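Local coordinates for protein thiosulfate reductase (Thermus thermophilus, PDB 2VPZ) that probably catalyses molybdenum-dependent redox chemistry on sulfur compounds such as polysulfide or thiosulfate, carrying a bis(molybdopterin guanine dinucleotide) molybdenum cofactor and a [4Fe-4S] cluster, at residues N60-V65 with T88-D93. Numbering follows the deposited sequence.
Sequences NRVYKV and TTYDPD
Tyr90 reaches from the loop after helix 80-84 to the start of strand 62-67, an outer strand of the three-stranded antiparallel sheet in the Fe4S4 domain of this molybdopterin oxidoreductase. Its ring lies between two aliphatic carbons. Arg61 CD sits almost squarely over one face, 3.5 Å from the Tyr90 ring centroid, a CH-pi contact; Thr89 CB covers the opposite face. The Arg61 chain, with CG anti to the backbone N (chi1 161°) and a bend at chi2, brings CD above the ring and carries the guanidinium up and away from that face. The guanidinium plane is tilted 31° from that of the ring, and with Arg61 CZ 5.3 Å from the Tyr90 centroid any cation-pi attraction is weak. Tyr63 CE2 meets one guanidinium face. At the far end of the ring the hydrogen bond is nearly straight: Val62 N donates to Tyr90 OH over 2.8 Å, at 171°. A leucine in place of Tyr90 would probably leave the Val62 N-H without this acceptor and Arg61 CD without its aromatic platform. The Val62 and Tyr90 side chains cross at about a right angle, Val62 CB lying 3.6 Å from Tyr90 OH.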
ATOM      1  N   ASN A  60      -1.989 -27.851 -42.223  1.00 49.40           N
ATOM      2  CA  ASN A  60      -0.792 -27.094 -42.617  1.00 49.30           C
ATOM      3  C   ASN A  60      -0.552 -25.795 -41.856  1.00 48.91           C
ATOM      4  O   ASN A  60      -0.162 -24.793 -42.456  1.00 48.69           O
ATOM      5  CB  ASN A  60      -0.828 -26.791 -44.128  1.00 49.99           C
ATOM      6  CG  ASN A  60      -0.203 -27.888 -44.976  1.00 51.45           C
ATOM      7  OD1 ASN A  60      -0.276 -27.867 -46.221  1.00 54.35           O
ATOM      8  ND2 ASN A  60       0.421 -28.842 -44.313  1.00 51.60           N
ATOM      9  N   ARG A  61      -0.762 -25.798 -40.547  1.00 47.02           N
ATOM     10  CA  ARG A  61      -0.585 -24.563 -39.806  1.00 46.46           C
ATOM     11  C   ARG A  61      -0.326 -24.712 -38.294  1.00 45.23           C
ATOM     12  O   ARG A  61      -1.107 -25.342 -37.572  1.00 45.54           O
ATOM     13  CB  ARG A  61      -1.790 -23.642 -40.055  1.00 47.24           C
ATOM     14  CG  ARG A  61      -1.976 -22.526 -39.033  1.00 47.22           C
ATOM     15  CD  ARG A  61      -1.689 -21.114 -39.559  1.00 46.86           C
ATOM     16  NE  ARG A  61      -2.195 -20.114 -38.623  1.00 46.49           N
ATOM     17  CZ  ARG A  61      -3.188 -19.258 -38.853  1.00 46.06           C
ATOM     18  NH1 ARG A  61      -3.808 -19.256 -40.025  1.00 46.42           N
ATOM     19  NH2 ARG A  61      -3.585 -18.424 -37.893  1.00 45.01           N
ATOM     20  N   VAL A  62       0.784 -24.131 -37.850  1.00 43.62           N
ATOM     21  CA  VAL A  62       1.199 -24.146 -36.456  1.00 43.11           C
ATOM     22  C   VAL A  62       0.466 -23.015 -35.668  1.00 43.58           C
ATOM     23  O   VAL A  62       0.785 -21.831 -35.821  1.00 43.68           O
ATOM     24  CB  VAL A  62       2.771 -23.984 -36.358  1.00 42.45           C
ATOM     25  CG1 VAL A  62       3.202 -23.787 -34.893  1.00 43.00           C
ATOM     26  CG2 VAL A  62       3.472 -25.220 -36.983  1.00 41.72           C
ATOM     27  N   TYR A  63      -0.521 -23.389 -34.853  1.00 43.50           N
ATOM     28  CA  TYR A  63      -1.318 -22.449 -34.054  1.00 44.02           C
ATOM     29  C   TYR A  63      -0.714 -22.016 -32.712  1.00 44.40           C
ATOM     30  O   TYR A  63      -0.959 -20.894 -32.231  1.00 43.96           O
ATOM     31  CB  TYR A  63      -2.729 -23.026 -33.781  1.00 44.99           C
ATOM     32  CG  TYR A  63      -3.671 -22.931 -34.962  1.00 46.77           C
ATOM     33  CD1 TYR A  63      -3.882 -24.028 -35.808  1.00 47.36           C
ATOM     34  CD2 TYR A  63      -4.303 -21.719 -35.274  1.00 47.00           C
ATOM     35  CE1 TYR A  63      -4.700 -23.923 -36.945  1.00 48.50           C
ATOM     36  CE2 TYR A  63      -5.119 -21.597 -36.404  1.00 47.59           C
ATOM     37  CZ  TYR A  63      -5.316 -22.704 -37.240  1.00 48.39           C
ATOM     38  OH  TYR A  63      -6.100 -22.600 -38.360  1.00 49.95           O
ATOM     39  N   LYS A  64       0.083 -22.904 -32.129  1.00 42.16           N
ATOM     40  CA  LYS A  64       0.699 -22.710 -30.826  1.00 40.51           C
ATOM     41  C   LYS A  64       2.032 -23.449 -30.730  1.00 40.48           C
ATOM     42  O   LYS A  64       2.252 -24.499 -31.350  1.00 41.00           O
ATOM     43  CB  LYS A  64      -0.257 -23.199 -29.722  1.00 39.01           C
ATOM     44  CG  LYS A  64       0.092 -22.800 -28.267  1.00 37.71           C
ATOM     45  CD  LYS A  64      -0.036 -21.286 -28.038  1.00 38.41           C
ATOM     46  CE  LYS A  64      -0.170 -20.910 -26.558  1.00 37.81           C
ATOM     47  NZ  LYS A  64       1.133 -20.933 -25.829  1.00 40.50           N
ATOM     48  N   VAL A  65       2.933 -22.884 -29.933  1.00 39.96           N
ATOM     49  CA  VAL A  65       4.262 -23.438 -29.711  1.00 41.02           C
ATOM     50  C   VAL A  65       4.501 -23.359 -28.195  1.00 41.42           C
ATOM     51  O   VAL A  65       3.990 -22.467 -27.526  1.00 41.06           O
ATOM     52  CB  VAL A  65       5.312 -22.587 -30.506  1.00 41.16           C
ATOM     53  CG1 VAL A  65       6.155 -21.773 -29.531  1.00 40.48           C
ATOM     54  CG2 VAL A  65       6.175 -23.496 -31.401  1.00 42.49           C
ATOM     55  N   THR A  88       5.569 -15.609 -39.428  1.00 34.82           N
ATOM     56  CA  THR A  88       6.286 -15.326 -40.682  1.00 36.37           C
ATOM     57  C   THR A  88       5.951 -16.418 -41.738  1.00 37.78           C
ATOM     58  O   THR A  88       5.883 -16.154 -42.944  1.00 38.24           O
ATOM     59  CB  THR A  88       7.831 -15.258 -40.512  1.00 36.12           C
ATOM     60  OG1 THR A  88       8.179 -14.162 -39.672  1.00 37.85           O
ATOM     61  CG2 THR A  88       8.520 -15.120 -41.902  1.00 36.50           C
ATOM     62  N   THR A  89       5.726 -17.632 -41.263  1.00 38.11           N
ATOM     63  CA  THR A  89       5.375 -18.735 -42.130  1.00 37.46           C
ATOM     64  C   THR A  89       4.004 -18.479 -42.781  1.00 37.49           C
ATOM     65  O   THR A  89       3.738 -18.973 -43.875  1.00 40.01           O
ATOM     66  CB  THR A  89       5.293 -20.099 -41.340  1.00 37.08           C
ATOM     67  OG1 THR A  89       6.472 -20.291 -40.565  1.00 36.09           O
ATOM     68  CG2 THR A  89       5.093 -21.279 -42.307  1.00 35.91           C
ATOM     69  N   TYR A  90       3.156 -17.688 -42.121  1.00 38.57           N
ATOM     70  CA  TYR A  90       1.781 -17.377 -42.587  1.00 38.06           C
ATOM     71  C   TYR A  90       1.550 -15.905 -42.868  1.00 38.44           C
ATOM     72  O   TYR A  90       0.484 -15.333 -42.607  1.00 37.61           O
ATOM     73  CB  TYR A  90       0.773 -17.906 -41.589  1.00 37.51           C
ATOM     74  CG  TYR A  90       1.165 -19.276 -41.094  1.00 38.07           C
ATOM     75  CD1 TYR A  90       1.603 -19.467 -39.777  1.00 38.84           C
ATOM     76  CD2 TYR A  90       1.184 -20.372 -41.962  1.00 38.36           C
ATOM     77  CE1 TYR A  90       2.058 -20.722 -39.333  1.00 38.11           C
ATOM     78  CE2 TYR A  90       1.632 -21.640 -41.540  1.00 39.34           C
ATOM     79  CZ  TYR A  90       2.072 -21.812 -40.216  1.00 39.19           C
ATOM     80  OH  TYR A  90       2.521 -23.048 -39.786  1.00 37.98           O
ATOM     81  N   ASP A  91       2.596 -15.306 -43.436  1.00 38.52           N
ATOM     82  CA  ASP A  91       2.641 -13.906 -43.817  1.00 40.66           C
ATOM     83  C   ASP A  91       2.434 -13.827 -45.378  1.00 41.19           C
ATOM     84  O   ASP A  91       3.247 -14.386 -46.119  1.00 41.32           O
ATOM     85  CB  ASP A  91       4.035 -13.384 -43.340  1.00 41.19           C
ATOM     86  CG  ASP A  91       4.319 -11.907 -43.724  1.00 42.13           C
ATOM     87  OD1 ASP A  91       3.444 -11.258 -44.339  1.00 42.38           O
ATOM     88  OD2 ASP A  91       5.443 -11.426 -43.396  1.00 41.03           O
ATOM     89  N   PRO A  92       1.337 -13.157 -45.877  1.00 40.87           N
ATOM     90  CA  PRO A  92       1.030 -12.988 -47.308  1.00 41.16           C
ATOM     91  C   PRO A  92       2.124 -12.375 -48.252  1.00 41.16           C
ATOM     92  O   PRO A  92       2.030 -12.454 -49.508  1.00 43.38           O
ATOM     93  CB  PRO A  92      -0.289 -12.184 -47.339  1.00 41.92           C
ATOM     94  CG  PRO A  92      -0.336 -11.499 -45.961  1.00 40.54           C
ATOM     95  CD  PRO A  92       0.316 -12.522 -45.038  1.00 41.83           C
ATOM     96  N   ASP A  93       3.121 -11.742 -47.624  1.00 40.62           N
ATOM     97  CA  ASP A  93       4.288 -11.070 -48.278  1.00 40.70           C
ATOM     98  C   ASP A  93       5.537 -11.966 -48.201  1.00 39.80           C
ATOM     99  O   ASP A  93       6.596 -11.653 -48.764  1.00 40.73           O
ATOM    100  CB  ASP A  93       4.724  -9.711 -47.652  1.00 40.26           C
ATOM    101  CG  ASP A  93       3.553  -8.768 -47.285  1.00 39.72           C
ATOM    102  OD1 ASP A  93       2.562  -8.715 -48.012  1.00 40.23           O
ATOM    103  OD2 ASP A  93       3.705  -8.044 -46.254  1.00 38.68           O
TER